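Local structure of penaeus monodon metallodensovirus major capsid protein (Penaeus monodon metallodensovirus, 6WH7) at residues Thr62-Arg67 with Ile297-Arg302; Val87-Cys92 with Ser181-Leu186. The protein builds, as sixty copies, the icosahedral capsid of a shrimp densovirus, which probably encloses the viral genome. All coordinates share one frame; numbering follows the deposited sequence.

In the fold
Both contacts belong to the viral jelly roll of the capsid protein. Contact 1 pairs the long strands 59-75 and 287-302 in one of its sheets. Contact 2 joins a short helical turn and a loop, which pack beneath that sheet. The two centres are about 15 Å apart, and the contacts touch directly. I64 CD1 lies 3.6 Å from C92 CB, and I297 CB lies 3.6 Å from Y91 CB. R184 of contact 2 also packs on L66 of strand 59-75. In sequence, both segments of contact 2 fall between the two strands of contact 1. Other subunits reach contact 1, whereas no other chain touches contact 2.

Contact 1 of 2, residues Thr62-Arg67 with Ile297-Arg302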
loop_
_atom_site.group_PDB
_atom_site.type_symbol
_atom_site.label_atom_id
_atom_site.label_comp_id
_atom_site.label_asym_id
_atom_site.label_seq_id
_atom_site.Cartn_x
_atom_site.Cartn_y
_atom_site.Cartn_z
ATOM N N THR A 62 -76.355 37.399 -21.402
ATOM C CA THR A 62 -77.269 37.739 -20.332
ATOM C C THR A 62 -78.174 36.550 -20.080
ATOM O O THR A 62 -78.175 35.572 -20.825
ATOM C CB THR A 62 -78.108 38.972 -20.656
ATOM O OG1 THR A 62 -78.842 39.354 -19.489
ATOM C CG2 THR A 62 -79.085 38.679 -21.766
ATOM N N ALA A 63 -78.931 36.629 -18.998
ATOM C CA ALA A 63 -79.928 35.622 -18.705
ATOM C C ALA A 63 -81.189 36.309 -18.222
ATOM O O ALA A 63 -81.196 37.498 -17.910
ATOM C CB ALA A 63 -79.434 34.614 -17.667
ATOM N N ILE A 64 -82.269 35.542 -18.188
ATOM C CA ILE A 64 -83.501 35.931 -17.528
ATOM C C ILE A 64 -83.847 34.805 -16.574
ATOM O O ILE A 64 -84.154 33.691 -17.008
ATOM C CB ILE A 64 -84.642 36.181 -18.516
ATOM C CG1 ILE A 64 -84.338 37.410 -19.363
ATOM C CG2 ILE A 64 -85.950 36.336 -17.779
ATOM C CD1 ILE A 64 -85.277 37.603 -20.496
ATOM N N LYS A 65 -83.786 35.084 -15.281
ATOM C CA LYS A 65 -84.103 34.112 -14.251
ATOM C C LYS A 65 -85.414 34.523 -13.607
ATOM O O LYS A 65 -85.548 35.658 -13.150
ATOM C CB LYS A 65 -82.984 34.030 -13.218
ATOM C CG LYS A 65 -81.701 33.499 -13.793
ATOM C CD LYS A 65 -80.529 33.685 -12.872
ATOM C CE LYS A 65 -80.691 32.888 -11.609
ATOM N NZ LYS A 65 -79.522 33.064 -10.713
ATOM N N LEU A 66 -86.381 33.618 -13.599
ATOM C CA LEU A 66 -87.689 33.877 -13.027
ATOM C C LEU A 66 -88.063 32.740 -12.097
ATOM O O LEU A 66 -87.791 31.576 -12.390
ATOM C CB LEU A 66 -88.747 34.031 -14.106
ATOM C CG LEU A 66 -88.656 35.255 -15.005
ATOM C CD1 LEU A 66 -89.654 35.136 -16.118
ATOM C CD2 LEU A 66 -88.929 36.486 -14.192
ATOM N N ARG A 67 -88.689 33.080 -10.980
ATOM C CA ARG A 67 -89.063 32.108 -9.969
ATOM C C ARG A 67 -90.552 32.198 -9.693
ATOM O O ARG A 67 -91.141 33.280 -9.725
ATOM C CB ARG A 67 -88.268 32.308 -8.691
ATOM C CG ARG A 67 -88.607 31.350 -7.591
ATOM C CD ARG A 67 -87.662 31.509 -6.437
ATOM N NE ARG A 67 -87.669 32.858 -5.895
ATOM C CZ ARG A 67 -86.688 33.728 -6.082
ATOM N NH1 ARG A 67 -85.627 33.380 -6.787
ATOM N NH2 ARG A 67 -86.765 34.938 -5.560
ATOM N N ILE A 297 -83.171 31.344 -18.798
ATOM C CA ILE A 297 -82.796 31.343 -20.202
ATOM C C ILE A 297 -81.615 32.283 -20.361
ATOM O O ILE A 297 -81.662 33.426 -19.902
ATOM C CB ILE A 297 -83.972 31.748 -21.108
ATOM C CG1 ILE A 297 -83.563 31.677 -22.573
ATOM C CG2 ILE A 297 -84.520 33.108 -20.729
ATOM C CD1 ILE A 297 -84.714 31.744 -23.503
ATOM N N GLU A 298 -80.551 31.795 -20.976
ATOM C CA GLU A 298 -79.303 32.532 -21.095
ATOM C C GLU A 298 -79.190 33.060 -22.513
ATOM O O GLU A 298 -78.978 32.289 -23.440
ATOM C CB GLU A 298 -78.116 31.635 -20.771
ATOM C CG GLU A 298 -78.076 31.130 -19.360
ATOM C CD GLU A 298 -76.897 30.220 -19.120
ATOM O OE1 GLU A 298 -76.212 29.873 -20.103
ATOM O OE2 GLU A 298 -76.653 29.846 -17.955
ATOM N N PHE A 299 -79.284 34.367 -22.685
ATOM C CA PHE A 299 -79.184 34.948 -24.013
ATOM C C PHE A 299 -77.775 35.414 -24.329
ATOM O O PHE A 299 -77.050 35.888 -23.457
ATOM C CB PHE A 299 -80.138 36.122 -24.166
ATOM C CG PHE A 299 -81.566 35.731 -24.254
ATOM C CD1 PHE A 299 -82.126 35.410 -25.468
ATOM C CD2 PHE A 299 -82.354 35.698 -23.130
ATOM C CE1 PHE A 299 -83.437 35.066 -25.557
ATOM C CE2 PHE A 299 -83.664 35.355 -23.220
ATOM C CZ PHE A 299 -84.208 35.039 -24.434
ATOM N N GLU A 300 -77.390 35.258 -25.584
ATOM C CA GLU A 300 -76.278 35.991 -26.157
ATOM C C GLU A 300 -76.834 37.101 -27.025
ATOM O O GLU A 300 -77.774 36.888 -27.788
ATOM C CB GLU A 300 -75.378 35.093 -26.998
ATOM C CG GLU A 300 -74.585 34.100 -26.213
ATOM C CD GLU A 300 -73.783 33.189 -27.102
ATOM O OE1 GLU A 300 -73.998 33.214 -28.328
ATOM O OE2 GLU A 300 -72.933 32.446 -26.574
ATOM N N PHE A 301 -76.265 38.288 -26.904
ATOM C CA PHE A 301 -76.648 39.365 -27.790
ATOM C C PHE A 301 -75.406 40.027 -28.351
ATOM O O PHE A 301 -74.282 39.793 -27.909
ATOM C CB PHE A 301 -77.559 40.384 -27.102
ATOM C CG PHE A 301 -76.958 41.047 -25.907
ATOM C CD1 PHE A 301 -76.309 42.254 -26.025
ATOM C CD2 PHE A 301 -77.059 40.469 -24.660
ATOM C CE1 PHE A 301 -75.781 42.868 -24.927
ATOM C CE2 PHE A 301 -76.523 41.078 -23.561
ATOM C CZ PHE A 301 -75.890 42.278 -23.690
ATOM N N ARG A 302 -75.638 40.844 -29.364
ATOM C CA ARG A 302 -74.578 41.406 -30.172
ATOM C C ARG A 302 -75.006 42.799 -30.594
ATOM O O ARG A 302 -76.192 43.060 -30.795
ATOM C CB ARG A 302 -74.287 40.476 -31.351
ATOM C CG ARG A 302 -73.374 41.019 -32.374
ATOM C CD ARG A 302 -73.071 39.995 -33.433
ATOM N NE ARG A 302 -72.034 39.059 -33.033
ATOM C CZ ARG A 302 -71.619 38.051 -33.787
ATOM N NH1 ARG A 302 -72.181 37.830 -34.958
ATOM N NH2 ARG A 302 -70.651 37.262 -33.369
#
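T62 pairs with F299 in the antiparallel ladder between strands 59-75 and 287-302. These are neighbouring strands of a jelly-roll sheet, and the segment axes run at 153°. T62 N donates a hydrogen bond to F299 O at 2.6 Å. The return bond, F299 N to T62 O, is modelled very short, so its length is doubtful. The T62 methyl sits between backbone N and carbonyl carbon. This places T62 CG2 3.7 Å from F299 CB. T62 CB meets the F301 ring at its edge, 3.9 Å from CE2. A63 faces E298 as a non-hydrogen-bonded pair on the other side of the sheet. The contact there is small, with A63 CB 4.1 Å from E298 CG. A63 O and K65 N both bond to Q306 of a neighbouring subunit. I64 returns to the face of T62 and closes a hydrogen-bonded pair with I297. I64 N donates to I297 O at 2.8 Å, and I297 N to I64 O at 3.1 Å. I64 CB lies 3.8 Å from I297 CG2. The I64 chain is extended past CG1 (chi2 171°), and this carries CD1 obliquely to F299 CE2, 3.9 Å away. Helix 108-113 packs on this apolar face through N109, Y110 and L113. Further along, L66 continues the ladder to T295. Backbone bonds set the register, while T62, I64, I297 and F299 supply a buried, largely apolar face. The A63 and E298 face is more polar, and the A63 edge of strand 59-75 takes part in subunit assembly.

Contact 2 of 2, residues Val87-Cys92 with Ser181-Leu186; sequences VMRFYC and SSMREL
F90 and M183 bring a short helical turn of the jelly roll against the loop that follows strand 169-179. The M183 side chain lies across the turn. Its CG meets the edge of the F90 ring, 3.9 Å from CD1. Its sulfur rests beside the F90 backbone, with SD 3.5 Å from F90 N, a packing contact. The chain then bends at the thioether (chi3 -73°), which sends CE into the angle between V87 and R89. M183 CE is 3.9 Å from V87 CG1, and M183 CE is equally far from R89 CD. The R89 guanidinium itself turns to a salt bridge with E93. With chi1 at 179° the F90 ring swings out beside M183 and L186, which meet it at its edge. L186 does so with a methyl, its CD2 lying 3.7 Å from F90 CE1. Within the turn, F90 CD2 sits over the centre of one face of the Y91 ring. L293 and T295 of strand 287-302 also pack on F90, which places the ring under the sheet. R184 gives the polar part of the contact. Its cation lies above the F90 ring, but at long range, so any cation-pi attraction is weak. Its NH1 bonds to T295 OG1, which ties the loop to strand 287-302. The same R184 NH1 donates to F90 O at 2.9 Å, in the carbonyl plane, with a bent N-H...O angle of 140°.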
loop_
_atom_site.group_PDB
_atom_site.type_symbol
_atom_site.label_atom_id
_atom_site.label_comp_id
_atom_site.label_asym_id
_atom_site.label_seq_id
_atom_site.Cartn_x
_atom_site.Cartn_y
_atom_site.Cartn_z
ATOM N N VAL A 87 -91.118 26.224 -24.930
ATOM C CA VAL A 87 -91.645 27.483 -25.427
ATOM C C VAL A 87 -90.752 28.606 -24.923
ATOM O O VAL A 87 -90.398 28.639 -23.741
ATOM C CB VAL A 87 -93.098 27.680 -24.970
ATOM C CG1 VAL A 87 -93.661 28.967 -25.507
ATOM C CG2 VAL A 87 -93.931 26.503 -25.387
ATOM N N MET A 88 -90.371 29.516 -25.821
ATOM C CA MET A 88 -89.587 30.678 -25.412
ATOM C C MET A 88 -90.324 31.498 -24.368
ATOM O O MET A 88 -89.722 31.979 -23.406
ATOM C CB MET A 88 -89.258 31.546 -26.623
ATOM C CG MET A 88 -88.239 30.977 -27.569
ATOM S SD MET A 88 -86.606 30.868 -26.846
ATOM C CE MET A 88 -86.220 32.602 -26.683
ATOM N N ARG A 89 -91.631 31.659 -24.540
ATOM C CA ARG A 89 -92.435 32.466 -23.635
ATOM C C ARG A 89 -92.399 31.948 -22.209
ATOM O O ARG A 89 -92.679 32.701 -21.273
ATOM C CB ARG A 89 -93.862 32.492 -24.153
ATOM C CG ARG A 89 -94.775 33.399 -23.422
ATOM C CD ARG A 89 -96.140 33.280 -23.995
ATOM N NE ARG A 89 -96.190 33.727 -25.379
ATOM C CZ ARG A 89 -96.427 34.979 -25.736
ATOM N NH1 ARG A 89 -96.651 35.895 -24.808
ATOM N NH2 ARG A 89 -96.457 35.314 -27.013
ATOM N N PHE A 90 -92.044 30.682 -22.027
ATOM C CA PHE A 90 -92.015 30.080 -20.704
ATOM C C PHE A 90 -90.904 30.673 -19.852
ATOM O O PHE A 90 -91.095 30.927 -18.660
ATOM C CB PHE A 90 -91.857 28.571 -20.874
ATOM C CG PHE A 90 -91.782 27.796 -19.599
ATOM C CD1 PHE A 90 -92.914 27.556 -18.853
ATOM C CD2 PHE A 90 -90.595 27.228 -19.195
ATOM C CE1 PHE A 90 -92.847 26.820 -17.705
ATOM C CE2 PHE A 90 -90.529 26.489 -18.054
ATOM C CZ PHE A 90 -91.654 26.285 -17.308
ATOM N N TYR A 91 -89.731 30.871 -20.438
ATOM C CA TYR A 91 -88.554 31.299 -19.699
ATOM C C TYR A 91 -88.438 32.806 -19.524
ATOM O O TYR A 91 -88.113 33.284 -18.435
ATOM C CB TYR A 91 -87.319 30.765 -20.402
ATOM C CG TYR A 91 -87.298 29.279 -20.439
ATOM C CD1 TYR A 91 -86.739 28.556 -19.410
ATOM C CD2 TYR A 91 -87.864 28.591 -21.492
ATOM C CE1 TYR A 91 -86.723 27.199 -19.437
ATOM C CE2 TYR A 91 -87.851 27.235 -21.525
ATOM C CZ TYR A 91 -87.277 26.540 -20.495
ATOM O OH TYR A 91 -87.256 25.172 -20.515
ATOM N N CYS A 92 -88.651 33.562 -20.588
ATOM C CA CYS A 92 -88.370 34.989 -20.597
ATOM C C CYS A 92 -89.600 35.849 -20.379
ATOM O O CYS A 92 -89.506 37.074 -20.454
ATOM C CB CYS A 92 -87.658 35.371 -21.895
ATOM S SG CYS A 92 -88.354 34.664 -23.359
ATOM N N SER A 181 -101.413 32.937 -20.830
ATOM C CA SER A 181 -101.130 33.754 -19.662
ATOM C C SER A 181 -100.981 32.931 -18.400
ATOM O O SER A 181 -100.562 33.464 -17.371
ATOM C CB SER A 181 -102.241 34.777 -19.459
ATOM O OG SER A 181 -103.464 34.132 -19.165
ATOM N N SER A 182 -101.354 31.663 -18.447
ATOM C CA SER A 182 -101.235 30.750 -17.328
ATOM C C SER A 182 -99.979 29.899 -17.409
ATOM O O SER A 182 -99.844 28.944 -16.645
ATOM C CB SER A 182 -102.471 29.868 -17.248
ATOM O OG SER A 182 -102.395 29.040 -16.117
ATOM N N MET A 183 -99.082 30.206 -18.344
ATOM C CA MET A 183 -98.060 29.256 -18.768
ATOM C C MET A 183 -97.166 28.808 -17.619
ATOM O O MET A 183 -96.890 27.614 -17.471
ATOM C CB MET A 183 -97.225 29.867 -19.887
ATOM C CG MET A 183 -96.212 28.919 -20.468
ATOM S SD MET A 183 -95.366 29.610 -21.886
ATOM C CE MET A 183 -96.663 29.516 -23.099
ATOM N N ARG A 184 -96.689 29.745 -16.799
ATOM C CA ARG A 184 -95.639 29.376 -15.855
ATOM C C ARG A 184 -96.159 28.586 -14.666
ATOM O O ARG A 184 -95.483 27.663 -14.208
ATOM C CB ARG A 184 -94.870 30.596 -15.375
ATOM C CG ARG A 184 -93.880 31.106 -16.373
ATOM C CD ARG A 184 -93.104 32.227 -15.765
ATOM N NE ARG A 184 -92.358 31.766 -14.604
ATOM C CZ ARG A 184 -91.147 31.237 -14.661
ATOM N NH1 ARG A 184 -90.533 31.114 -15.822
ATOM N NH2 ARG A 184 -90.548 30.843 -13.553
ATOM N N GLU A 185 -97.326 28.912 -14.126
ATOM C CA GLU A 185 -97.907 27.986 -13.166
ATOM C C GLU A 185 -98.459 26.821 -13.958
ATOM O O GLU A 185 -99.285 27.011 -14.854
ATOM C CB GLU A 185 -98.980 28.643 -12.297
ATOM C CG GLU A 185 -100.322 28.952 -12.931
ATOM C CD GLU A 185 -100.290 30.199 -13.749
ATOM O OE1 GLU A 185 -99.183 30.710 -13.984
ATOM O OE2 GLU A 185 -101.368 30.693 -14.127
ATOM N N LEU A 186 -97.996 25.617 -13.664
ATOM C CA LEU A 186 -98.079 24.579 -14.678
ATOM C C LEU A 186 -99.444 23.943 -14.503
ATOM O O LEU A 186 -99.640 23.033 -13.702
ATOM C CB LEU A 186 -96.945 23.587 -14.476
ATOM C CG LEU A 186 -95.557 24.221 -14.510
ATOM C CD1 LEU A 186 -94.519 23.271 -13.981
ATOM C CD2 LEU A 186 -95.202 24.630 -15.912
#